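Local structure of polymerase X (2W9M) at residues P300-E305 and P316-L321. The protein probably extends DNA chains by adding deoxyribonucleotides as a family X repair polymerase, and carries a second, zinc-binding PHP domain. Residues are numbered along the deposited sequence; the frame is centred on the assembly and turned at random.
Sequences PAEYRE and PDPAEL
Tyr303 reaches across to Pro316 and donates a hydrogen bond from its hydroxyl to the backbone carbonyl, the one hydrogen bond that joins 300-305 to 316-321. Tyr303 OH lies 2.9 Å from Pro316 O, which sits at the ring edge in the plane of the ring; the C=O...OH angle of 140° and an 18° tilt from the carbonyl plane place the hydroxyl off the C=O direction, an ordinary approach to a carbonyl oxygen. With CG anti to the carbonyl carbon and beside the backbone N (chi1 -59°), the ring is carried across so that its hydroxyl reaches Pro316 O. Leu321 comes from the opposite direction, its CD1 3.3 Å from Tyr303 OH and oblique to the ring, so a methyl group borders the phenol end beside the bond. The other close-packed point is proline on proline: Pro300 CG and Pro318 CG are 3.6 Å apart, the two side chains crossing at about a right angle. Trp312 and Leu315, from the intervening loop, also touch the tyrosine, which is buried.

Toward solvent the contact thins. Glu302, bent at chi2, brings OE2 only to 3.9 Å from Pro318 CB, and that oxygen has its salt bridge with Arg534. Beyond it, exposed Asp317 serves its own segment: Asp317 OD1 accepts from Ala319 N at 2.8 Å through its anti lone pair, an Asx turn at the start of the 3-10 segment 318-320.

A phenylalanine in place of Tyr303 would probably leave Pro316 O without this donor. Both segments belong to the long linker between helix 287-293, in the polymerase beta-like thumb region, and strand 329-333 of the zinc-binding PHP domain. The chemistry therefore implies a linker folded back on itself by one directional bond and apolar contacts, while the carboxylate of Glu302 is paired with Arg534 of helix 526-535.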
loop_
_atom_site.group_PDB
_atom_site.type_symbol
_atom_site.label_atom_id
_atom_site.label_comp_id
_atom_site.label_asym_id
_atom_site.label_seq_id
_atom_site.Cartn_x
_atom_site.Cartn_y
_atom_site.Cartn_z
ATOM N N PRO A 300 -18.614 -11.803 -11.755
ATOM C CA PRO A 300 -18.270 -10.499 -11.171
ATOM C C PRO A 300 -16.861 -10.051 -11.556
ATOM O O PRO A 300 -15.959 -10.885 -11.633
ATOM C CB PRO A 300 -18.348 -10.758 -9.662
ATOM C CG PRO A 300 -19.229 -11.955 -9.520
ATOM C CD PRO A 300 -18.956 -12.799 -10.725
ATOM N N ALA A 301 -16.680 -8.753 -11.789
ATOM C CA ALA A 301 -15.385 -8.218 -12.206
ATOM C C ALA A 301 -14.261 -8.600 -11.246
ATOM O O ALA A 301 -13.099 -8.675 -11.645
ATOM C CB ALA A 301 -15.457 -6.702 -12.366
ATOM N N GLU A 302 -14.612 -8.838 -9.985
ATOM C CA GLU A 302 -13.628 -9.236 -8.984
ATOM C C GLU A 302 -13.003 -10.586 -9.316
ATOM O O GLU A 302 -11.878 -10.868 -8.904
ATOM C CB GLU A 302 -14.259 -9.316 -7.591
ATOM C CG GLU A 302 -14.824 -8.013 -7.063
ATOM C CD GLU A 302 -16.331 -7.927 -7.205
ATOM O OE1 GLU A 302 -16.863 -8.398 -8.234
ATOM O OE2 GLU A 302 -16.983 -7.389 -6.284
ATOM N N TYR A 303 -13.737 -11.416 -10.057
ATOM C CA TYR A 303 -13.316 -12.792 -10.324
ATOM C C TYR A 303 -12.866 -13.045 -11.763
ATOM O O TYR A 303 -12.891 -14.185 -12.227
ATOM C CB TYR A 303 -14.440 -13.769 -9.976
ATOM C CG TYR A 303 -14.895 -13.716 -8.535
ATOM C CD1 TYR A 303 -16.223 -13.951 -8.197
ATOM C CD2 TYR A 303 -14.000 -13.430 -7.514
ATOM C CE1 TYR A 303 -16.641 -13.908 -6.879
ATOM C CE2 TYR A 303 -14.410 -13.382 -6.191
ATOM C CZ TYR A 303 -15.728 -13.620 -5.881
ATOM O OH TYR A 303 -16.131 -13.571 -4.568
ATOM N N ARG A 304 -12.446 -11.997 -12.465
ATOM C CA ARG A 304 -12.093 -12.130 -13.877
ATOM C C ARG A 304 -10.593 -12.209 -14.138
ATOM O O ARG A 304 -10.125 -11.814 -15.203
ATOM C CB ARG A 304 -12.714 -11.000 -14.698
ATOM C CG ARG A 304 -14.229 -10.976 -14.637
ATOM C CD ARG A 304 -14.813 -9.833 -15.448
ATOM N NE ARG A 304 -16.246 -9.699 -15.208
ATOM C CZ ARG A 304 -17.018 -8.769 -15.761
ATOM N NH1 ARG A 304 -16.499 -7.880 -16.599
ATOM N NH2 ARG A 304 -18.314 -8.730 -15.471
ATOM N N GLU A 305 -9.846 -12.725 -13.168
ATOM C CA GLU A 305 -8.420 -12.978 -13.348
ATOM C C GLU A 305 -8.213 -14.428 -13.769
ATOM O O GLU A 305 -9.079 -15.271 -13.536
ATOM C CB GLU A 305 -7.658 -12.725 -12.045
ATOM C CG GLU A 305 -7.980 -11.410 -11.368
ATOM C CD GLU A 305 -7.478 -10.210 -12.142
ATOM O OE1 GLU A 305 -6.476 -10.337 -12.879
ATOM O OE2 GLU A 305 -8.085 -9.128 -12.007
ATOM N N PRO A 316 -17.881 -16.506 -2.761
ATOM C CA PRO A 316 -19.089 -15.800 -2.315
ATOM C C PRO A 316 -19.628 -14.816 -3.346
ATOM O O PRO A 316 -18.886 -14.324 -4.199
ATOM C CB PRO A 316 -18.611 -15.036 -1.075
ATOM C CG PRO A 316 -17.421 -15.779 -0.605
ATOM C CD PRO A 316 -16.752 -16.290 -1.840
ATOM N N ASP A 317 -20.927 -14.544 -3.260
ATOM C CA ASP A 317 -21.558 -13.501 -4.054
ATOM C C ASP A 317 -20.946 -12.172 -3.630
ATOM O O ASP A 317 -20.654 -11.969 -2.453
ATOM C CB ASP A 317 -23.074 -13.511 -3.806
ATOM C CG ASP A 317 -23.816 -12.454 -4.607
ATOM O OD1 ASP A 317 -23.644 -11.250 -4.320
ATOM O OD2 ASP A 317 -24.597 -12.831 -5.508
ATOM N N PRO A 318 -20.731 -11.268 -4.592
ATOM C CA PRO A 318 -20.126 -9.967 -4.296
ATOM C C PRO A 318 -20.764 -9.272 -3.093
ATOM O O PRO A 318 -20.058 -8.633 -2.311
ATOM C CB PRO A 318 -20.389 -9.173 -5.574
ATOM C CG PRO A 318 -20.400 -10.207 -6.642
ATOM C CD PRO A 318 -21.014 -11.433 -6.028
ATOM N N ALA A 319 -22.077 -9.406 -2.946
ATOM C CA ALA A 319 -22.803 -8.745 -1.863
ATOM C C ALA A 319 -22.468 -9.309 -0.481
ATOM O O ALA A 319 -22.860 -8.737 0.536
ATOM C CB ALA A 319 -24.301 -8.807 -2.116
ATOM N N GLU A 320 -21.744 -10.424 -0.448
ATOM C CA GLU A 320 -21.328 -11.038 0.812
ATOM C C GLU A 320 -19.892 -10.673 1.184
ATOM O O GLU A 320 -19.474 -10.877 2.321
ATOM C CB GLU A 320 -21.444 -12.562 0.735
ATOM C CG GLU A 320 -22.840 -13.086 0.457
ATOM C CD GLU A 320 -22.855 -14.590 0.234
ATOM O OE1 GLU A 320 -22.148 -15.075 -0.680
ATOM O OE2 GLU A 320 -23.577 -15.289 0.976
ATOM N N LEU A 321 -19.142 -10.143 0.222
ATOM C CA LEU A 321 -17.722 -9.862 0.423
ATOM C C LEU A 321 -17.474 -8.618 1.282
ATOM O O LEU A 321 -18.331 -7.739 1.393
ATOM C CB LEU A 321 -17.006 -9.731 -0.925
ATOM C CG LEU A 321 -17.015 -10.963 -1.839
ATOM C CD1 LEU A 321 -16.394 -10.636 -3.184
ATOM C CD2 LEU A 321 -16.297 -12.131 -1.198
#